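Local structure of probable LacI-family transcriptional regulator (Corynebacterium glutamicum ATCC 13032, 3BIL) at residues A[85-90]-A[299-304]; A[133-138]-A[153-158]; A[174-179]-A[211-216]; A[236-241]-A[261-266]. The protein probably binds cis-regulatory DNA and controls transcription as a LacI-type regulator, although its specific role is unknown. One frame throughout, in Å; residues are numbered along the deposited sequence.

Contact 1: residues A[85-90]-A[299-304]; sequences VTEIQS and LAQRAV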
loop_
_atom_site.group_PDB
_atom_site.type_symbol
_atom_site.label_atom_id
_atom_site.label_comp_id
_atom_site.label_asym_id
_atom_site.label_seq_id
_atom_site.Cartn_x
_atom_site.Cartn_y
_atom_site.Cartn_z
ATOM N N VAL A 85 4.219 -9.536 2.379
ATOM C CA VAL A 85 5.144 -10.062 1.371
ATOM C C VAL A 85 6.516 -9.405 1.465
ATOM O O VAL A 85 7.518 -10.064 1.260
ATOM C CB VAL A 85 4.586 -10.053 -0.085
ATOM C CG1 VAL A 85 3.243 -10.771 -0.147
ATOM C CG2 VAL A 85 4.487 -8.633 -0.649
ATOM N N THR A 86 6.572 -8.124 1.801
ATOM C CA THR A 86 7.845 -7.498 2.049
ATOM C C THR A 86 8.555 -8.297 3.153
ATOM O O THR A 86 9.709 -8.663 2.996
ATOM C CB THR A 86 7.669 -6.038 2.487
ATOM O OG1 THR A 86 6.894 -5.345 1.515
ATOM C CG2 THR A 86 9.001 -5.330 2.647
ATOM N N GLU A 87 7.866 -8.585 4.254
ATOM C CA GLU A 87 8.484 -9.361 5.347
ATOM C C GLU A 87 8.745 -10.842 5.101
ATOM O O GLU A 87 9.663 -11.406 5.692
ATOM C CB GLU A 87 7.770 -9.164 6.690
ATOM C CG GLU A 87 8.617 -8.349 7.693
ATOM C CD GLU A 87 8.656 -6.821 7.399
ATOM O OE1 GLU A 87 8.095 -6.043 8.213
ATOM O OE2 GLU A 87 9.246 -6.400 6.365
ATOM N N ILE A 88 7.930 -11.466 4.257
ATOM C CA ILE A 88 8.140 -12.852 3.855
ATOM C C ILE A 88 9.350 -12.908 2.941
ATOM O O ILE A 88 10.103 -13.872 2.977
ATOM C CB ILE A 88 6.932 -13.424 3.084
ATOM C CG1 ILE A 88 5.802 -13.789 4.033
ATOM C CG2 ILE A 88 7.322 -14.671 2.309
ATOM C CD1 ILE A 88 4.479 -14.028 3.334
ATOM N N GLN A 89 9.537 -11.875 2.116
ATOM C CA GLN A 89 10.669 -11.847 1.198
ATOM C C GLN A 89 11.988 -11.652 1.940
ATOM O O GLN A 89 12.991 -12.286 1.594
ATOM C CB GLN A 89 10.528 -10.764 0.145
ATOM C CG GLN A 89 11.756 -10.675 -0.704
ATOM C CD GLN A 89 11.640 -9.707 -1.838
ATOM O OE1 GLN A 89 10.835 -9.888 -2.749
ATOM N NE2 GLN A 89 12.478 -8.674 -1.811
ATOM N N SER A 90 11.971 -10.774 2.945
ATOM C CA SER A 90 13.154 -10.422 3.709
ATOM C C SER A 90 13.657 -11.605 4.576
ATOM O O SER A 90 14.865 -11.925 4.575
ATOM C CB SER A 90 12.861 -9.175 4.535
ATOM O OG SER A 90 13.526 -9.193 5.774
ATOM N N LEU A 299 3.967 -13.184 11.749
ATOM C CA LEU A 299 3.249 -14.173 10.963
ATOM C C LEU A 299 4.051 -14.626 9.770
ATOM O O LEU A 299 4.093 -15.823 9.475
ATOM C CB LEU A 299 1.931 -13.610 10.475
ATOM C CG LEU A 299 0.861 -13.965 11.484
ATOM C CD1 LEU A 299 -0.224 -12.872 11.578
ATOM C CD2 LEU A 299 0.315 -15.335 11.111
ATOM N N ALA A 300 4.658 -13.655 9.086
ATOM C CA ALA A 300 5.592 -13.886 7.997
ATOM C C ALA A 300 6.880 -14.640 8.439
ATOM O O ALA A 300 7.297 -15.583 7.752
ATOM C CB ALA A 300 5.938 -12.568 7.322
ATOM N N GLN A 301 7.495 -14.223 9.558
ATOM C CA GLN A 301 8.592 -14.969 10.211
ATOM C C GLN A 301 8.172 -16.419 10.435
ATOM O O GLN A 301 8.750 -17.336 9.851
ATOM C CB GLN A 301 8.971 -14.337 11.557
ATOM C CG GLN A 301 10.374 -13.732 11.667
ATOM C CD GLN A 301 10.402 -12.204 11.530
ATOM O OE1 GLN A 301 10.947 -11.492 12.386
ATOM N NE2 GLN A 301 9.825 -11.696 10.437
ATOM N N ARG A 302 7.137 -16.624 11.245
ATOM C CA ARG A 302 6.613 -17.964 11.511
ATOM C C ARG A 302 6.298 -18.753 10.254
ATOM O O ARG A 302 6.640 -19.924 10.177
ATOM C CB ARG A 302 5.392 -17.924 12.435
ATOM C CG ARG A 302 5.739 -17.475 13.840
ATOM C CD ARG A 302 5.991 -18.648 14.787
ATOM N NE ARG A 302 4.960 -18.754 15.837
ATOM C CZ ARG A 302 4.811 -17.897 16.857
ATOM N NH1 ARG A 302 5.599 -16.827 16.976
ATOM N NH2 ARG A 302 3.848 -18.092 17.751
ATOM N N ALA A 303 5.657 -18.119 9.272
ATOM C CA ALA A 303 5.255 -18.814 8.031
ATOM C C ALA A 303 6.423 -19.309 7.186
ATOM O O ALA A 303 6.316 -20.341 6.527
ATOM C CB ALA A 303 4.345 -17.942 7.175
ATOM N N VAL A 304 7.521 -18.563 7.182
ATOM C CA VAL A 304 8.670 -18.990 6.417
ATOM C C VAL A 304 9.490 -20.060 7.202
ATOM O O VAL A 304 9.975 -21.019 6.603
ATOM C CB VAL A 304 9.466 -17.763 5.830
ATOM C CG1 VAL A 304 10.163 -16.982 6.927
ATOM C CG2 VAL A 304 10.442 -18.199 4.740
#
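Ala300, which meets Ile88 and Glu87 of the facing helix, accepts on its O the backbone N of Val304 at 3.0 Å; that N also makes a weak bond, 3.2 Å, to Gln301 O. No hydrogen bond joins the two segments; the helices meet through carbon atoms. Ala300 CB comes within 3.5 Å of Ile88 CG1, and the same methylene carbon lies 4.0 Å from Ala300 CA, so it rests on the backbone as well as on the methyl group. Ile88 holds CG1 beside its own backbone N, anti to the carbonyl carbon (chi1 -78°), which puts that branch against the alanine. Glu87, the residue before Ile88, joins with its CB 3.9 Å from Ala300 CB. Beyond CB the chain bends at chi2 (76°) and takes the carboxylate away from 299-304, so a polar residue at the partly exposed margin contributes its aliphatic base and keeps its charge off the apolar seam. Alanine suits the centre because it is short: the two segment axes approach to 8.5 Å, crossing at -43°, and the CA atoms of Ile88 and Ala300 are only 5.0 Å apart. Beneath, Ile88 and Val304 both rest on Ile127 of strand 126-128, while Leu299 reaches strands 163-167 and 322-328. Helices 79-94 and 296-308 thus lie side by side on the sheet of one lobe of the periplasmic-binding-protein fold, and Gln89, on helix 79-94, bonds to Asn103 O of the second subunit.

Contact 2: residues A[133-138]-A[153-158]; sequences ECANQL and RELPGD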
loop_
_atom_site.group_PDB
_atom_site.type_symbol
_atom_site.label_atom_id
_atom_site.label_comp_id
_atom_site.label_asym_id
_atom_site.label_seq_id
_atom_site.Cartn_x
_atom_site.Cartn_y
_atom_site.Cartn_z
ATOM N N GLU A 133 -12.560 -21.466 -2.644
ATOM C CA GLU A 133 -12.894 -22.136 -3.894
ATOM C C GLU A 133 -11.700 -22.819 -4.568
ATOM O O GLU A 133 -11.774 -23.155 -5.746
ATOM C CB GLU A 133 -13.522 -21.142 -4.854
ATOM C CG GLU A 133 -14.753 -20.482 -4.302
ATOM C CD GLU A 133 -15.882 -20.507 -5.292
ATOM O OE1 GLU A 133 -15.710 -19.927 -6.390
ATOM O OE2 GLU A 133 -16.931 -21.121 -4.979
ATOM N N CYS A 134 -10.614 -23.026 -3.818
ATOM C CA CYS A 134 -9.369 -23.631 -4.316
ATOM C C CYS A 134 -8.905 -24.712 -3.361
ATOM O O CYS A 134 -7.770 -25.195 -3.457
ATOM C CB CYS A 134 -8.247 -22.587 -4.444
ATOM S SG CYS A 134 -8.357 -21.488 -5.865
ATOM N N ALA A 135 -9.781 -25.078 -2.432
ATOM C CA ALA A 135 -9.457 -26.062 -1.409
ATOM C C ALA A 135 -8.931 -27.375 -2.013
ATOM O O ALA A 135 -7.982 -27.967 -1.497
ATOM C CB ALA A 135 -10.674 -26.309 -0.516
ATOM N N ASN A 136 -9.536 -27.805 -3.122
ATOM C CA ASN A 136 -9.167 -29.067 -3.768
ATOM C C ASN A 136 -7.747 -29.076 -4.355
ATOM O O ASN A 136 -6.927 -29.923 -3.977
ATOM C CB ASN A 136 -10.217 -29.478 -4.816
ATOM C CG ASN A 136 -11.563 -29.866 -4.193
ATOM O OD1 ASN A 136 -11.690 -30.039 -2.973
ATOM N ND2 ASN A 136 -12.576 -30.000 -5.037
ATOM N N GLN A 137 -7.455 -28.125 -5.245
ATOM C CA GLN A 137 -6.145 -28.062 -5.901
ATOM C C GLN A 137 -5.042 -27.915 -4.892
ATOM O O GLN A 137 -3.933 -28.404 -5.112
ATOM C CB GLN A 137 -6.045 -26.874 -6.835
ATOM C CG GLN A 137 -7.355 -26.381 -7.377
ATOM C CD GLN A 137 -7.161 -25.135 -8.197
ATOM O OE1 GLN A 137 -6.098 -24.936 -8.802
ATOM N NE2 GLN A 137 -8.181 -24.275 -8.224
ATOM N N LEU A 138 -5.357 -27.216 -3.801
ATOM C CA LEU A 138 -4.397 -26.915 -2.734
ATOM C C LEU A 138 -4.043 -28.157 -1.922
ATOM O O LEU A 138 -2.960 -28.221 -1.341
ATOM C CB LEU A 138 -4.905 -25.785 -1.801
ATOM C CG LEU A 138 -4.661 -24.296 -2.118
ATOM C CD1 LEU A 138 -5.535 -23.428 -1.269
ATOM C CD2 LEU A 138 -3.210 -23.894 -1.945
ATOM N N ARG A 153 -5.585 -16.622 6.201
ATOM C CA ARG A 153 -6.865 -17.305 6.014
ATOM C C ARG A 153 -6.727 -18.812 6.096
ATOM O O ARG A 153 -5.728 -19.378 5.666
ATOM C CB ARG A 153 -7.483 -16.950 4.678
ATOM C CG ARG A 153 -7.982 -15.570 4.625
ATOM C CD ARG A 153 -8.591 -15.285 3.277
ATOM N NE ARG A 153 -8.814 -13.851 3.100
ATOM C CZ ARG A 153 -8.977 -13.247 1.926
ATOM N NH1 ARG A 153 -8.965 -13.953 0.799
ATOM N NH2 ARG A 153 -9.156 -11.932 1.881
ATOM N N GLU A 154 -7.761 -19.450 6.633
ATOM C CA GLU A 154 -7.773 -20.881 6.918
ATOM C C GLU A 154 -8.736 -21.601 5.971
ATOM O O GLU A 154 -9.820 -21.090 5.665
ATOM C CB GLU A 154 -8.238 -21.127 8.364
ATOM C CG GLU A 154 -7.148 -21.333 9.410
ATOM C CD GLU A 154 -7.524 -22.386 10.493
ATOM O OE1 GLU A 154 -6.723 -22.610 11.437
ATOM O OE2 GLU A 154 -8.612 -22.999 10.414
ATOM N N LEU A 155 -8.342 -22.792 5.517
ATOM C CA LEU A 155 -9.242 -23.670 4.770
ATOM C C LEU A 155 -10.373 -24.106 5.681
ATOM O O LEU A 155 -10.116 -24.495 6.818
ATOM C CB LEU A 155 -8.500 -24.900 4.261
ATOM C CG LEU A 155 -7.579 -24.812 3.042
ATOM C CD1 LEU A 155 -7.025 -26.204 2.763
ATOM C CD2 LEU A 155 -8.285 -24.244 1.812
ATOM N N PRO A 156 -11.627 -24.052 5.181
ATOM C CA PRO A 156 -12.790 -24.226 6.058
ATOM C C PRO A 156 -12.970 -25.626 6.663
ATOM O O PRO A 156 -13.831 -25.777 7.528
ATOM C CB PRO A 156 -13.978 -23.862 5.153
ATOM C CG PRO A 156 -13.501 -24.141 3.772
ATOM C CD PRO A 156 -12.029 -23.838 3.774
ATOM N N GLY A 157 -12.177 -26.625 6.260
ATOM C CA GLY A 157 -12.442 -28.010 6.709
ATOM C C GLY A 157 -11.316 -28.943 7.141
ATOM O O GLY A 157 -10.673 -28.714 8.169
ATOM N N ASP A 158 -11.115 -30.011 6.356
ATOM C CA ASP A 158 -10.092 -31.057 6.586
ATOM C C ASP A 158 -8.767 -30.506 7.129
ATOM O O ASP A 158 -8.457 -30.662 8.311
ATOM C CB ASP A 158 -9.812 -31.861 5.291
ATOM C CG ASP A 158 -10.967 -32.809 4.884
ATOM O OD1 ASP A 158 -12.120 -32.616 5.326
ATOM O OD2 ASP A 158 -10.721 -33.752 4.093
#
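This is a small apolar contact in which the loop between strands 148-151 and 163-167 drops a leucine onto the amino-terminal part of helix 135-143. Leu155 supplies one branch, CD2, and that methyl does all the close touching. It lies 3.9 Å from both CA and CB of Ala135, so it covers the backbone and side chain of the alanine together, and 4.2 Å from Leu138 CD1, one turn further along. The pair is spaced to receive it, since residues three apart stand on the same side of a helix; a backbone bond from Leu138 N to Cys134 O (3.2 Å) holds the turn. Ala135 leaves space for the incoming branch, whereas Leu138 is long enough to reach the same methyl from the more buried side. On Leu155, CG stands beside the backbone N and anti to the carbonyl carbon (chi1 -77°), with CD1 continuing the extended chain and CD2 branching off it toward the helix. In topology the contact belongs to a beta-alpha-beta crossover: strand 126-128, helix 135-143 and strand 148-151 follow one another, the two strands lying parallel and adjacent in the sheet. Leu155 follows the carboxyl end of the second strand, at the same edge of the sheet as the amino end of the connecting helix, and covers it there; both leucines also touch Leu150 of that strand. Leu138 extends the apolar patch to Leu115 of helix 108-120. At the near end of the loop Arg153 forms a salt bridge with Glu106, and Glu154 N bonds to Ser197 OG.

Contact 3: residues A[174-179]-A[211-216]; sequences AAVELL and ANSKIG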
loop_
_atom_site.group_PDB
_atom_site.type_symbol
_atom_site.label_atom_id
_atom_site.label_comp_id
_atom_site.label_asym_id
_atom_site.label_seq_id
_atom_site.Cartn_x
_atom_site.Cartn_y
_atom_site.Cartn_z
ATOM N N ALA A 174 -10.282 -6.725 23.771
ATOM C CA ALA A 174 -9.838 -5.479 24.416
ATOM C C ALA A 174 -10.427 -4.225 23.843
ATOM O O ALA A 174 -10.750 -3.254 24.588
ATOM C CB ALA A 174 -8.352 -5.386 24.452
ATOM N N ALA A 175 -10.574 -4.196 22.524
ATOM C CA ALA A 175 -11.274 -3.064 21.922
ATOM C C ALA A 175 -12.701 -2.977 22.435
ATOM O O ALA A 175 -13.138 -1.888 22.815
ATOM C CB ALA A 175 -11.248 -3.128 20.438
ATOM N N VAL A 176 -13.439 -4.099 22.486
ATOM C CA VAL A 176 -14.832 -4.043 23.021
ATOM C C VAL A 176 -14.870 -3.571 24.475
ATOM O O VAL A 176 -15.623 -2.633 24.803
ATOM C CB VAL A 176 -15.609 -5.364 22.836
ATOM C CG1 VAL A 176 -16.909 -5.352 23.617
ATOM C CG2 VAL A 176 -15.904 -5.617 21.330
ATOM N N GLU A 177 -14.019 -4.178 25.321
ATOM C CA GLU A 177 -13.844 -3.771 26.724
ATOM C C GLU A 177 -13.674 -2.277 26.855
ATOM O O GLU A 177 -14.410 -1.636 27.593
ATOM C CB GLU A 177 -12.688 -4.522 27.408
ATOM C CG GLU A 177 -13.129 -5.638 28.374
ATOM C CD GLU A 177 -14.130 -5.140 29.452
ATOM O OE1 GLU A 177 -13.746 -4.267 30.281
ATOM O OE2 GLU A 177 -15.302 -5.618 29.468
ATOM N N LEU A 178 -12.735 -1.731 26.086
ATOM C CA LEU A 178 -12.461 -0.306 26.042
ATOM C C LEU A 178 -13.635 0.527 25.587
ATOM O O LEU A 178 -13.877 1.603 26.154
ATOM C CB LEU A 178 -11.241 -0.052 25.144
ATOM C CG LEU A 178 -10.586 1.334 25.118
ATOM C CD1 LEU A 178 -10.109 1.743 26.495
ATOM C CD2 LEU A 178 -9.421 1.353 24.158
ATOM N N LEU A 179 -14.371 0.065 24.565
ATOM C CA LEU A 179 -15.591 0.797 24.157
ATOM C C LEU A 179 -16.585 0.812 25.306
ATOM O O LEU A 179 -17.199 1.863 25.605
ATOM C CB LEU A 179 -16.226 0.281 22.832
ATOM C CG LEU A 179 -15.272 0.466 21.631
ATOM C CD1 LEU A 179 -15.544 -0.412 20.420
ATOM C CD2 LEU A 179 -15.045 1.935 21.279
ATOM N N ALA A 211 -21.172 -9.792 24.419
ATOM C CA ALA A 211 -21.861 -10.554 25.449
ATOM C C ALA A 211 -20.943 -10.570 26.656
ATOM O O ALA A 211 -21.351 -10.191 27.752
ATOM C CB ALA A 211 -22.170 -11.986 24.965
ATOM N N ASN A 212 -19.691 -10.985 26.471
ATOM C CA ASN A 212 -18.841 -11.124 27.630
ATOM C C ASN A 212 -18.649 -9.826 28.388
ATOM O O ASN A 212 -18.438 -9.849 29.602
ATOM C CB ASN A 212 -17.495 -11.756 27.338
ATOM C CG ASN A 212 -16.634 -11.830 28.602
ATOM O OD1 ASN A 212 -16.655 -12.844 29.307
ATOM N ND2 ASN A 212 -15.937 -10.727 28.941
ATOM N N SER A 213 -18.685 -8.707 27.672
ATOM C CA SER A 213 -18.556 -7.388 28.274
ATOM C C SER A 213 -19.906 -6.912 28.778
ATOM O O SER A 213 -20.004 -5.814 29.341
ATOM C CB SER A 213 -18.024 -6.394 27.245
ATOM O OG SER A 213 -16.615 -6.472 27.088
ATOM N N LYS A 214 -20.950 -7.721 28.527
ATOM C CA LYS A 214 -22.369 -7.419 28.859
ATOM C C LYS A 214 -22.814 -6.030 28.413
ATOM O O LYS A 214 -23.239 -5.222 29.244
ATOM C CB LYS A 214 -22.647 -7.547 30.375
ATOM C CG LYS A 214 -22.074 -8.800 31.079
ATOM C CD LYS A 214 -20.862 -8.452 31.941
ATOM C CE LYS A 214 -21.280 -7.866 33.316
ATOM N NZ LYS A 214 -20.397 -6.723 33.716
ATOM N N ILE A 215 -22.707 -5.751 27.112
ATOM C CA ILE A 215 -23.281 -4.516 26.544
ATOM C C ILE A 215 -24.458 -4.814 25.626
ATOM O O ILE A 215 -25.101 -3.888 25.102
ATOM C CB ILE A 215 -22.221 -3.601 25.827
ATOM C CG1 ILE A 215 -21.340 -4.438 24.891
ATOM C CG2 ILE A 215 -21.413 -2.882 26.881
ATOM C CD1 ILE A 215 -20.671 -3.655 23.800
ATOM N N GLY A 216 -24.752 -6.098 25.433
ATOM C CA GLY A 216 -25.886 -6.440 24.599
ATOM C C GLY A 216 -25.504 -6.344 23.140
ATOM O O GLY A 216 -24.398 -5.875 22.801
#
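Ser213 and Glu177 are brought together by the turns of their own side chains: the serine holds OG beside its backbone N, anti to the carbonyl carbon (chi1 -81°), while the glutamate bends at chi2 (-54°) so that its carboxylate swings toward the end of the other helix. Ser213 OG then donates to Glu177 OE2 at 2.8 Å. The hydroxyl meets that oxygen on its anti side, 26° out of the carboxylate plane. Serine suits this partly exposed turn, since a short hydroxyl reaches the acid while its CB still packs on Val176. The valine's CG1 lies 3.9 Å from Ser213 CB and 4.1 Å from Ile215 CD1, one methyl serving both the polar residue and the apolar one. Ile215 carries CG1 in the crowded position between backbone N and carbonyl carbon, and CD1 at its end still arrives at the valine. Lys214 NZ stands 6.7 Å from Glu177 OE2, too far for a salt bridge, though its charge may mildly favour the carboxylate form. Deeper in, Val176 also rests on Phe206 and Ala209. Lys214 takes the positive phi of a Schellman motif, a common way to close a helix, and here the turn that ends helix 197-212 presents Ser213 and Ile215 to the flank of helix 169-181, its neighbour in this alpha/beta lobe.

Contact 4: residues A[236-241]-A[261-266]; sequences KLLDQG and HKAGLV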
loop_
_atom_site.group_PDB
_atom_site.type_symbol
_atom_site.label_atom_id
_atom_site.label_comp_id
_atom_site.label_asym_id
_atom_site.label_seq_id
_atom_site.Cartn_x
_atom_site.Cartn_y
_atom_site.Cartn_z
ATOM N N LYS A 236 -24.312 3.888 6.711
ATOM C CA LYS A 236 -25.600 3.333 7.185
ATOM C C LYS A 236 -25.665 3.070 8.674
ATOM O O LYS A 236 -26.703 3.344 9.301
ATOM C CB LYS A 236 -26.055 2.156 6.336
ATOM C CG LYS A 236 -26.704 2.722 5.118
ATOM C CD LYS A 236 -26.402 1.947 3.861
ATOM C CE LYS A 236 -26.891 2.799 2.684
ATOM N NZ LYS A 236 -27.593 1.992 1.666
ATOM N N LEU A 237 -24.540 2.605 9.248
ATOM C CA LEU A 237 -24.383 2.471 10.719
ATOM C C LEU A 237 -24.579 3.797 11.500
ATOM O O LEU A 237 -25.265 3.842 12.550
ATOM C CB LEU A 237 -23.048 1.817 11.037
ATOM C CG LEU A 237 -23.058 0.364 10.568
ATOM C CD1 LEU A 237 -21.661 -0.238 10.353
ATOM C CD2 LEU A 237 -23.973 -0.476 11.509
ATOM N N LEU A 238 -24.005 4.866 10.961
ATOM C CA LEU A 238 -24.170 6.209 11.498
ATOM C C LEU A 238 -25.611 6.673 11.378
ATOM O O LEU A 238 -26.116 7.340 12.273
ATOM C CB LEU A 238 -23.218 7.218 10.807
ATOM C CG LEU A 238 -21.710 7.096 11.003
ATOM C CD1 LEU A 238 -21.012 7.932 9.935
ATOM C CD2 LEU A 238 -21.242 7.550 12.388
ATOM N N ASP A 239 -26.280 6.316 10.283
ATOM C CA ASP A 239 -27.754 6.557 10.191
ATOM C C ASP A 239 -28.500 5.825 11.328
ATOM O O ASP A 239 -29.323 6.410 12.023
ATOM C CB ASP A 239 -28.311 6.181 8.804
ATOM C CG ASP A 239 -27.735 7.055 7.682
ATOM O OD1 ASP A 239 -27.362 8.203 8.021
ATOM O OD2 ASP A 239 -27.639 6.615 6.477
ATOM N N GLN A 240 -28.162 4.553 11.530
ATOM C CA GLN A 240 -28.811 3.710 12.546
ATOM C C GLN A 240 -28.402 4.030 13.972
ATOM O O GLN A 240 -28.750 3.302 14.897
ATOM C CB GLN A 240 -28.538 2.233 12.240
ATOM C CG GLN A 240 -29.240 1.755 11.013
ATOM C CD GLN A 240 -28.683 0.427 10.505
ATOM O OE1 GLN A 240 -28.987 -0.626 11.041
ATOM N NE2 GLN A 240 -27.871 0.483 9.474
ATOM N N GLY A 241 -27.619 5.086 14.151
ATOM C CA GLY A 241 -27.282 5.586 15.487
ATOM C C GLY A 241 -25.900 5.217 16.037
ATOM O O GLY A 241 -25.594 5.572 17.173
ATOM N N HIS A 261 -15.406 11.501 7.270
ATOM C CA HIS A 261 -14.977 12.698 6.542
ATOM C C HIS A 261 -16.155 13.249 5.785
ATOM O O HIS A 261 -16.558 14.382 6.030
ATOM C CB HIS A 261 -13.779 12.440 5.601
ATOM C CG HIS A 261 -13.396 13.625 4.756
ATOM N ND1 HIS A 261 -12.707 14.718 5.259
ATOM C CD2 HIS A 261 -13.600 13.883 3.438
ATOM C CE1 HIS A 261 -12.521 15.599 4.292
ATOM N NE2 HIS A 261 -13.051 15.116 3.179
ATOM N N LYS A 262 -16.744 12.438 4.914
ATOM C CA LYS A 262 -17.934 12.875 4.174
ATOM C C LYS A 262 -19.077 13.387 5.074
ATOM O O LYS A 262 -19.612 14.438 4.808
ATOM C CB LYS A 262 -18.378 11.818 3.151
ATOM C CG LYS A 262 -17.264 11.592 2.075
ATOM C CD LYS A 262 -17.733 11.107 0.660
ATOM C CE LYS A 262 -16.573 11.247 -0.361
ATOM N NZ LYS A 262 -16.412 10.112 -1.323
ATOM N N ALA A 263 -19.407 12.681 6.154
ATOM C CA ALA A 263 -20.470 13.105 7.105
ATOM C C ALA A 263 -20.138 14.357 7.935
ATOM O O ALA A 263 -20.970 14.803 8.724
ATOM C CB ALA A 263 -20.864 11.924 8.064
ATOM N N GLY A 264 -18.921 14.887 7.799
ATOM C CA GLY A 264 -18.457 15.995 8.648
ATOM C C GLY A 264 -18.043 15.674 10.095
ATOM O O GLY A 264 -18.021 16.551 10.962
ATOM N N LEU A 265 -17.671 14.442 10.387
ATOM C CA LEU A 265 -17.400 14.145 11.800
ATOM C C LEU A 265 -15.895 14.095 12.145
ATOM O O LEU A 265 -15.092 13.503 11.421
ATOM C CB LEU A 265 -18.152 12.867 12.242
ATOM C CG LEU A 265 -19.667 12.842 11.995
ATOM C CD1 LEU A 265 -20.124 11.432 11.643
ATOM C CD2 LEU A 265 -20.478 13.378 13.218
ATOM N N VAL A 266 -15.518 14.720 13.256
ATOM C CA VAL A 266 -14.164 14.572 13.793
ATOM C C VAL A 266 -14.062 13.261 14.585
ATOM O O VAL A 266 -14.667 13.122 15.644
ATOM C CB VAL A 266 -13.733 15.794 14.698
ATOM C CG1 VAL A 266 -12.203 15.761 15.011
ATOM C CG2 VAL A 266 -14.096 17.118 14.045
#
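Leu238 and Leu265 reach toward each other tip to tip, and the meeting of their methyl groups makes up most of this surface contact. Leu265 CD1 sits before the fork of the other leucine, 4.0 Å from Leu238 CD1 and 4.1 Å from Leu238 CD2. Ala263 adds a looser touch, its CB 4.4 Å from Leu238 CD1. The backbones stay well apart, the nearest CA pair, Leu238 with Ala263, being separated by 9.0 Å, so long, branched side chains are needed to bridge the gap. Each leucine holds CG beside its backbone N and anti to the carbonyl carbon (chi1 -67° for Leu238), a common staggered form that sends each tip across toward the other segment. The next shell sets where they start from. Gly264, with its positive phi, lies between Ala263 and Leu265, turning the chain so that both side chains face Leu238; its N bonds back to His261 O at 3.0 Å. Lacking a CB, glycine accepts this conformation at little cost. Gly241, also at positive phi, ends the other helix, where Ala242 N bonds to Leu237 O. Inward, Leu238 rests on Leu245 of strand 244-247 and on Val271. On the exposed side Lys262 forms a salt bridge with Glu258 and a cation-pi contact with Phe231. Both helix ends therefore close in Schellman motifs, and the leucines join the carboxyl ends of helices 227-239 and 250-262, consecutive helices linked through strand 244-247 in an alpha/beta layered fold.

How the contacts relate
Along the chain, contact 1 closes a long loop within which the other three follow in series. Contacts 1 and 2 belong to one lobe of the periplasmic-binding-protein fold, their centres 21 Å apart and their nearest atoms about 8 Å apart without touching. Contacts 3 and 4 occupy the other lobe, with centres 22 Å apart; contact 3 sets a helix end against a helix flank, contact 4 joins two helix ends. Between lobes, centres of contacts 2 and 4 lie 38 Å apart. In relatives of this fold, effectors bind in the cleft between lobes. The 153-158 loop reaches the other lobe through Glu154 N to Ser197 OG, so contact 2 is probably nearer that cleft than contact 1.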